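PDB 6EHD: OmpT protein from Vibrio cholerae serotype O1, which probably works as a general diffusion porin, a beta-barrel channel that lets ions and small polar solutes cross the outer membrane. Local coordinates for residues Y44-N47 and A51-G54; V56-A59 and D65-V68; G104-R109 and G266-L271. The protein carries 1 engineered substitution. All coordinates share one frame; numbering follows the deposited sequence.

Interaction 1 of 3, residues Y44-N47 and A51-G54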
loop_
_atom_site.group_PDB
_atom_site.type_symbol
_atom_site.label_atom_id
_atom_site.label_comp_id
_atom_site.label_asym_id
_atom_site.label_seq_id
_atom_site.Cartn_x
_atom_site.Cartn_y
_atom_site.Cartn_z
ATOM N N TYR A 44 15.978 5.834 -21.171
ATOM C CA TYR A 44 16.536 6.208 -22.452
ATOM C C TYR A 44 15.412 6.401 -23.461
ATOM O O TYR A 44 14.617 5.490 -23.668
ATOM C CB TYR A 44 17.553 5.122 -22.891
ATOM C CG TYR A 44 18.267 5.519 -24.170
ATOM C CD1 TYR A 44 19.425 6.305 -24.132
ATOM C CD2 TYR A 44 17.769 5.150 -25.428
ATOM C CE1 TYR A 44 20.071 6.704 -25.322
ATOM C CE2 TYR A 44 18.403 5.547 -26.623
ATOM C CZ TYR A 44 19.554 6.314 -26.573
ATOM O OH TYR A 44 20.191 6.683 -27.744
ATOM N N THR A 45 15.366 7.565 -24.095
ATOM C CA THR A 45 14.390 7.895 -25.115
ATOM C C THR A 45 14.963 7.536 -26.492
ATOM O O THR A 45 16.010 8.042 -26.901
ATOM C CB THR A 45 14.065 9.426 -25.046
ATOM O OG1 THR A 45 13.466 9.707 -23.798
ATOM C CG2 THR A 45 13.074 9.872 -26.095
ATOM N N VAL A 46 14.303 6.644 -27.182
ATOM C CA VAL A 46 14.730 6.183 -28.560
ATOM C C VAL A 46 14.214 7.213 -29.553
ATOM O O VAL A 46 14.977 7.755 -30.334
ATOM C CB VAL A 46 14.229 4.756 -28.856
ATOM C CG1 VAL A 46 14.588 4.284 -30.293
ATOM C CG2 VAL A 46 14.714 3.765 -27.838
ATOM N N ASN A 47 12.931 7.543 -29.473
ATOM C CA ASN A 47 12.341 8.663 -30.180
ATOM C C ASN A 47 11.023 9.137 -29.536
ATOM O O ASN A 47 10.649 8.660 -28.478
ATOM C CB ASN A 47 12.188 8.355 -31.691
ATOM C CG ASN A 47 11.298 7.171 -31.996
ATOM O OD1 ASN A 47 10.336 6.864 -31.279
ATOM N ND2 ASN A 47 11.582 6.527 -33.119
ATOM N N ALA A 51 10.343 4.752 -25.498
ATOM C CA ALA A 51 11.384 4.893 -24.450
ATOM C C ALA A 51 11.535 3.609 -23.623
ATOM O O ALA A 51 10.615 2.823 -23.523
ATOM C CB ALA A 51 11.089 6.128 -23.581
ATOM N N LEU A 52 12.719 3.367 -23.063
ATOM C CA LEU A 52 13.047 2.180 -22.301
ATOM C C LEU A 52 13.490 2.602 -20.839
ATOM O O LEU A 52 14.048 3.692 -20.650
ATOM C CB LEU A 52 14.271 1.461 -22.910
ATOM C CG LEU A 52 14.113 1.067 -24.393
ATOM C CD1 LEU A 52 15.439 0.579 -24.998
ATOM C CD2 LEU A 52 13.055 -0.003 -24.516
ATOM N N GLN A 53 13.244 1.726 -19.904
ATOM C CA GLN A 53 13.559 1.913 -18.492
ATOM C C GLN A 53 14.097 0.637 -17.915
ATOM O O GLN A 53 13.601 -0.467 -18.155
ATOM C CB GLN A 53 12.298 2.383 -17.684
ATOM C CG GLN A 53 12.553 2.487 -16.166
ATOM C CD GLN A 53 11.259 2.689 -15.323
ATOM O OE1 GLN A 53 10.143 2.237 -15.717
ATOM N NE2 GLN A 53 11.408 3.394 -14.158
ATOM N N GLY A 54 15.143 0.772 -17.097
ATOM C CA GLY A 54 15.622 -0.349 -16.288
ATOM C C GLY A 54 15.811 0.187 -14.814
ATOM O O GLY A 54 16.509 1.121 -14.619
#
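Tyr-44 and Leu-52 form an antiparallel hydrogen-bonded pair, their strand segments nearly antiparallel with directions 160° apart and axes 4.8 Å apart at closest approach. Two reciprocal backbone bonds join the pair, Tyr-44 N to Leu-52 O and Leu-52 N to Tyr-44 O, each 2.9 Å long. Next to it lies the non-hydrogen-bonded pair of Thr-45 and Ala-51, whose CA atoms close to 4.3 Å; here the Ala-51 CA-H also leans on Tyr-44 O. Ala-51 CB lies 3.6 Å from Tyr-44 O and 4.0 Å from Thr-45 CA, so on this face the small alanine rests against backbone more than side chain. A detergent molecule touches Ala-51 and Asn-47. These pairs belong to the beta hairpin of strands 30-47 and 50-59, two neighbouring staves of the porin barrel joined by a very short turn. Just before that turn Val-46 and Asn-47 share one partner residue on the opposing strand, a classic beta bulge, and Asn-47 OD1 accepts a bond from Ser-49 N inside the connection. On the other face Tyr-44, Val-46 and Leu-52 form a loose apolar group on the surface. Val-46 reaches diagonally across the hairpin, its CG2 meeting Leu-52 CD1 at 4.3 Å. Tyr-44 has CG opposite its backbone N (chi1 -175°), a rotation that swings the ring away from Leu-52 and along its own strand, where CD2 comes 4.1 Å from Val-46 CG2. Beyond the pair, Gln-53 bonds to Lys-81 and Asp-41 through its amide.

Interaction 2 of 3, residues V56-A59 and D65-V68; sequences VEFA and DMYV
Ala-59 and Phe-58 bury the most surface here, with Val-68 and Tyr-67 close behind, and Tyr-67 O meets both of the first two. Ala-59 N donates to Tyr-67 O over 3.1 Å, and the bond is close to straight both at the hydrogen (164°) and at the carbonyl (166°). The same oxygen receives a CA-H contact from Phe-58 and lies at the edge of the Phe-58 ring, near its plane. By contrast, Ala-59 O and Tyr-67 N are buried without any partner in the model; Met-66 CG sits 3.5 Å from Ala-59 O. The hydrogen bonding thus thins out where the two segments diverge.

Phe-58 and Val-68 are a non-hydrogen-bonded antiparallel pair, with CA atoms 4.5 Å apart. With CG anti to the carbonyl carbon (chi1 -59°), the Phe-58 ring is carried to the side where Val-68 and Met-66 lie. Val-68 CG2 meets it at a slant, 4.0 Å from Phe-58 CE1. Met-66 CE lies obliquely alongside the CB-CG-CD1 side of Phe-58, 4.1 Å from Phe-58 CD1. The Met-66 chain folds back at its nearly eclipsed CG-SD bond, but the residue is poorly ordered, so this placement is doubtful. Val-56 CG2 touches Val-68 CG1 more distantly on the same face.

Glu-57 points from the other face, where it forms a salt bridge with Arg-69 and a hydrogen bond with Tyr-14. The contact lies at the turn end of the hairpin of strands 50-59 and 67-77, where residues 62-64 are not modelled, while strand 30-47 flanks strand 50-59, pairing with Val-56 and Phe-58 through Val-40 and Ala-38.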
loop_
_atom_site.group_PDB
_atom_site.type_symbol
_atom_site.label_atom_id
_atom_site.label_comp_id
_atom_site.label_asym_id
_atom_site.label_seq_id
_atom_site.Cartn_x
_atom_site.Cartn_y
_atom_site.Cartn_z
ATOM N N VAL A 56 16.253 -0.901 -10.397
ATOM C CA VAL A 56 16.377 -1.895 -9.413
ATOM C C VAL A 56 16.512 -1.143 -8.037
ATOM O O VAL A 56 17.085 -0.091 -8.010
ATOM C CB VAL A 56 17.606 -2.804 -9.698
ATOM C CG1 VAL A 56 18.869 -2.010 -9.756
ATOM C CG2 VAL A 56 17.684 -3.941 -8.701
ATOM N N GLU A 57 15.864 -1.686 -7.035
ATOM C CA GLU A 57 15.806 -1.074 -5.680
ATOM C C GLU A 57 16.107 -2.119 -4.682
ATOM O O GLU A 57 15.480 -3.214 -4.694
ATOM C CB GLU A 57 14.390 -0.521 -5.435
ATOM C CG GLU A 57 14.279 0.350 -4.103
ATOM C CD GLU A 57 12.877 1.063 -3.963
ATOM O OE1 GLU A 57 12.093 0.640 -3.104
ATOM O OE2 GLU A 57 12.653 2.024 -4.740
ATOM N N PHE A 58 17.002 -1.806 -3.740
ATOM C CA PHE A 58 17.389 -2.729 -2.685
ATOM C C PHE A 58 17.011 -2.164 -1.248
ATOM O O PHE A 58 16.924 -0.952 -1.050
ATOM C CB PHE A 58 18.922 -2.840 -2.659
ATOM C CG PHE A 58 19.533 -3.337 -3.960
ATOM C CD1 PHE A 58 19.692 -4.712 -4.186
ATOM C CD2 PHE A 58 19.969 -2.433 -4.920
ATOM C CE1 PHE A 58 20.274 -5.181 -5.373
ATOM C CE2 PHE A 58 20.558 -2.910 -6.131
ATOM C CZ PHE A 58 20.683 -4.283 -6.330
ATOM N N ALA A 59 16.767 -3.051 -0.317
ATOM C CA ALA A 59 16.496 -2.670 1.070
ATOM C C ALA A 59 17.808 -2.550 1.714
ATOM O O ALA A 59 18.755 -3.305 1.399
ATOM C CB ALA A 59 15.734 -3.681 1.794
ATOM N N ASP A 65 21.159 -10.058 4.803
ATOM C CA ASP A 65 21.240 -8.609 4.939
ATOM C C ASP A 65 20.518 -7.918 3.743
ATOM O O ASP A 65 19.287 -7.783 3.795
ATOM C CB ASP A 65 22.714 -8.185 5.121
ATOM C CG ASP A 65 22.865 -6.876 5.861
ATOM O OD1 ASP A 65 22.229 -6.710 6.929
ATOM O OD2 ASP A 65 23.655 -6.027 5.398
ATOM N N MET A 66 21.229 -7.531 2.669
ATOM C CA MET A 66 20.614 -6.780 1.532
ATOM C C MET A 66 19.833 -7.690 0.556
ATOM O O MET A 66 20.222 -8.844 0.308
ATOM C CB MET A 66 21.658 -5.976 0.738
ATOM C CG MET A 66 21.970 -4.596 1.301
ATOM S SD MET A 66 22.769 -3.434 0.152
ATOM C CE MET A 66 22.663 -4.187 -1.484
ATOM N N TYR A 67 18.730 -7.167 0.015
ATOM C CA TYR A 67 17.821 -7.970 -0.783
ATOM C C TYR A 67 17.095 -7.029 -1.776
ATOM O O TYR A 67 17.019 -5.827 -1.559
ATOM C CB TYR A 67 16.816 -8.766 0.081
ATOM C CG TYR A 67 15.610 -7.962 0.607
ATOM C CD1 TYR A 67 15.681 -7.283 1.831
ATOM C CD2 TYR A 67 14.406 -7.873 -0.126
ATOM C CE1 TYR A 67 14.592 -6.540 2.308
ATOM C CE2 TYR A 67 13.310 -7.130 0.331
ATOM C CZ TYR A 67 13.404 -6.467 1.559
ATOM O OH TYR A 67 12.348 -5.704 2.077
ATOM N N VAL A 68 16.560 -7.606 -2.839
ATOM C CA VAL A 68 15.940 -6.846 -3.949
ATOM C C VAL A 68 14.484 -6.518 -3.630
ATOM O O VAL A 68 13.673 -7.438 -3.342
ATOM C CB VAL A 68 15.964 -7.691 -5.252
ATOM C CG1 VAL A 68 15.285 -6.896 -6.376
ATOM C CG2 VAL A 68 17.425 -7.963 -5.620
#

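Interaction 3 of 3, residues G104-R109 and G266-L271; sequences GGTGLR and GTLVYL. With C8E ((hydroxyethyloxy)tri(ethyloxy)octane), chain F.
Gly-104 approaches Tyr-270 with CA atoms 7.0 Å apart, where an irregular loop passes over strand 263-276 without any backbone hydrogen bond between the two. The loop then makes a type I turn from Gly-105 to Leu-108, closed by Leu-108 N to Gly-105 O. Its course is consistent with loop L3 of general porins, which folds into the barrel and narrows the channel.

Leu-268 is the main bearing on the strand. With CG opposite its backbone N (chi1 -176°), it reaches toward the loop: Leu-268 CB lies 3.9 Å from Thr-106 OG1 and 4.0 Å from Thr-106 CG2, the two side chains meeting at a slant, while Leu-268 CD1 comes within 4.1 Å of Gly-104 CA. That same methyl also sits at the edge of the Tyr-270 ring, in its plane. Because Gly-104 has no side chain, the Tyr-270 ring can come close to its backbone at an oblique angle, Tyr-270 CE2 to Gly-104 CA 4.0 Å. On another side of Leu-268, CD2 touches the detergent chain, 4.1 Å from O15.

Polar ends find their partners elsewhere. Thr-106 OG1 and Gly-105 N bond to the carboxylate of Glu-252 on the adjacent strand 245-258, and Tyr-270 OH bonds to Tyr-99 N. Across the two segments the fit is therefore one of van der Waals packing, with the directional hold on the loop supplied by Glu-252, by Asn-299 at Gly-104 O and by Ser-100 at Gly-104 N.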
loop_
_atom_site.group_PDB
_atom_site.type_symbol
_atom_site.label_atom_id
_atom_site.label_comp_id
_atom_site.label_asym_id
_atom_site.label_seq_id
_atom_site.Cartn_x
_atom_site.Cartn_y
_atom_site.Cartn_z
ATOM N N GLY A 104 -2.582 4.198 9.812
ATOM C CA GLY A 104 -3.740 4.041 8.868
ATOM C C GLY A 104 -3.539 3.075 7.754
ATOM O O GLY A 104 -2.464 2.458 7.638
ATOM N N GLY A 105 -4.585 2.948 6.914
ATOM C CA GLY A 105 -4.715 1.960 5.833
ATOM C C GLY A 105 -5.648 0.796 6.161
ATOM O O GLY A 105 -5.743 -0.151 5.367
ATOM N N THR A 106 -6.296 0.800 7.335
ATOM C CA THR A 106 -7.075 -0.387 7.730
ATOM C C THR A 106 -8.290 -0.603 6.801
ATOM O O THR A 106 -8.773 -1.747 6.695
ATOM C CB THR A 106 -7.657 -0.363 9.149
ATOM O OG1 THR A 106 -8.552 0.746 9.333
ATOM C CG2 THR A 106 -6.450 -0.201 10.174
ATOM N N GLY A 107 -8.781 0.470 6.181
ATOM C CA GLY A 107 -9.977 0.416 5.287
ATOM C C GLY A 107 -9.649 0.063 3.825
ATOM O O GLY A 107 -10.552 0.044 2.946
ATOM N N LEU A 108 -8.351 -0.210 3.508
ATOM C CA LEU A 108 -7.946 -0.490 2.146
ATOM C C LEU A 108 -7.668 -1.980 2.088
ATOM O O LEU A 108 -6.857 -2.483 2.871
ATOM C CB LEU A 108 -6.773 0.407 1.701
ATOM C CG LEU A 108 -6.970 1.904 1.935
ATOM C CD1 LEU A 108 -5.723 2.689 1.519
ATOM C CD2 LEU A 108 -8.205 2.551 1.230
ATOM N N ARG A 109 -8.477 -2.710 1.293
ATOM C CA ARG A 109 -8.577 -4.164 1.503
ATOM C C ARG A 109 -7.924 -5.042 0.388
ATOM O O ARG A 109 -8.208 -6.230 0.291
ATOM C CB ARG A 109 -10.054 -4.566 1.646
ATOM C CG ARG A 109 -10.843 -3.797 2.696
ATOM C CD ARG A 109 -10.148 -3.683 4.076
ATOM N NE ARG A 109 -9.799 -5.021 4.621
ATOM C CZ ARG A 109 -8.661 -5.371 5.215
ATOM N NH1 ARG A 109 -7.691 -4.491 5.466
ATOM N NH2 ARG A 109 -8.485 -6.655 5.618
ATOM N N GLY A 266 -14.097 -2.869 13.399
ATOM C CA GLY A 266 -12.845 -2.232 13.857
ATOM C C GLY A 266 -12.811 -0.763 13.488
ATOM O O GLY A 266 -13.311 -0.402 12.410
ATOM N N THR A 267 -12.280 0.071 14.405
ATOM C CA THR A 267 -12.160 1.514 14.261
ATOM C C THR A 267 -10.676 1.884 14.424
ATOM O O THR A 267 -10.028 1.373 15.378
ATOM C CB THR A 267 -13.010 2.197 15.338
ATOM O OG1 THR A 267 -14.415 1.855 15.109
ATOM C CG2 THR A 267 -12.900 3.654 15.207
ATOM N N LEU A 268 -10.176 2.761 13.526
ATOM C CA LEU A 268 -8.802 3.319 13.668
ATOM C C LEU A 268 -8.884 4.795 13.433
ATOM O O LEU A 268 -9.417 5.240 12.399
ATOM C CB LEU A 268 -7.788 2.589 12.706
ATOM C CG LEU A 268 -6.282 2.913 12.730
ATOM C CD1 LEU A 268 -5.973 4.307 12.271
ATOM C CD2 LEU A 268 -5.669 2.685 14.096
ATOM N N VAL A 269 -8.411 5.616 14.393
ATOM C CA VAL A 269 -8.332 7.069 14.213
ATOM C C VAL A 269 -6.837 7.479 14.355
ATOM O O VAL A 269 -6.116 6.981 15.255
ATOM C CB VAL A 269 -9.182 7.831 15.281
ATOM C CG1 VAL A 269 -9.028 9.323 15.105
ATOM C CG2 VAL A 269 -10.684 7.464 15.141
ATOM N N TYR A 270 -6.370 8.422 13.532
ATOM C CA TYR A 270 -4.997 8.953 13.651
ATOM C C TYR A 270 -5.019 10.459 13.582
ATOM O O TYR A 270 -5.895 11.069 12.914
ATOM C CB TYR A 270 -3.983 8.289 12.643
ATOM C CG TYR A 270 -4.319 8.494 11.168
ATOM C CD1 TYR A 270 -4.024 9.692 10.477
ATOM C CD2 TYR A 270 -5.035 7.479 10.471
ATOM C CE1 TYR A 270 -4.389 9.826 9.142
ATOM C CE2 TYR A 270 -5.425 7.618 9.139
ATOM C CZ TYR A 270 -5.118 8.807 8.477
ATOM O OH TYR A 270 -5.521 8.941 7.152
ATOM N N LEU A 271 -4.018 11.101 14.244
ATOM C CA LEU A 271 -3.805 12.543 14.129
ATOM C C LEU A 271 -2.252 12.768 14.163
ATOM O O LEU A 271 -1.586 12.147 14.981
ATOM C CB LEU A 271 -4.356 13.226 15.425
ATOM C CG LEU A 271 -4.206 14.734 15.630
ATOM C CD1 LEU A 271 -4.704 15.625 14.506
ATOM C CD2 LEU A 271 -4.853 15.261 16.936
HETATM O O9 C8E F . -0.080 -5.268 16.518
HETATM C C10 C8E F . -0.585 -4.060 17.049
HETATM C C11 C8E F . -0.313 -2.932 16.074
HETATM O O12 C8E F . -1.171 -1.846 16.456
HETATM C C13 C8E F . -1.341 -0.869 15.440
HETATM C C14 C8E F . -2.517 0.073 15.639
HETATM O O15 C8E F . -3.826 -0.567 15.738
HETATM C C16 C8E F . -4.166 -1.207 14.512
HETATM C C17 C8E F . -5.169 -2.266 14.857
HETATM O O18 C8E F . -6.426 -1.670 14.633
HETATM C C19 C8E F . -7.171 -2.315 13.615
HETATM C C20 C8E F . -8.294 -2.938 14.382
HETATM O O21 C8E F . -9.182 -1.896 14.756
#

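In the fold
Interactions 1 and 2 share strand 50-59 and follow one another along it, their centres 24 Å apart, linking it first to strand 30-47 and then to strand 67-77. Both are local hairpin contacts, but interaction 1 lies on the surface and rests on a reciprocal pair of backbone bonds, whereas interaction 2 is partly buried and combines one such bond with apolar packing around Phe-58. Interaction 3 differs in kind: it is fully buried, joins residues 157 positions apart, and lies across the chain's centre from the other two, with nearest atoms about 18 Å from interaction 2 and 23 Å from interaction 1. No hydrogen bond links its two segments, and the inward-folded loop rests on the wall by packing alone.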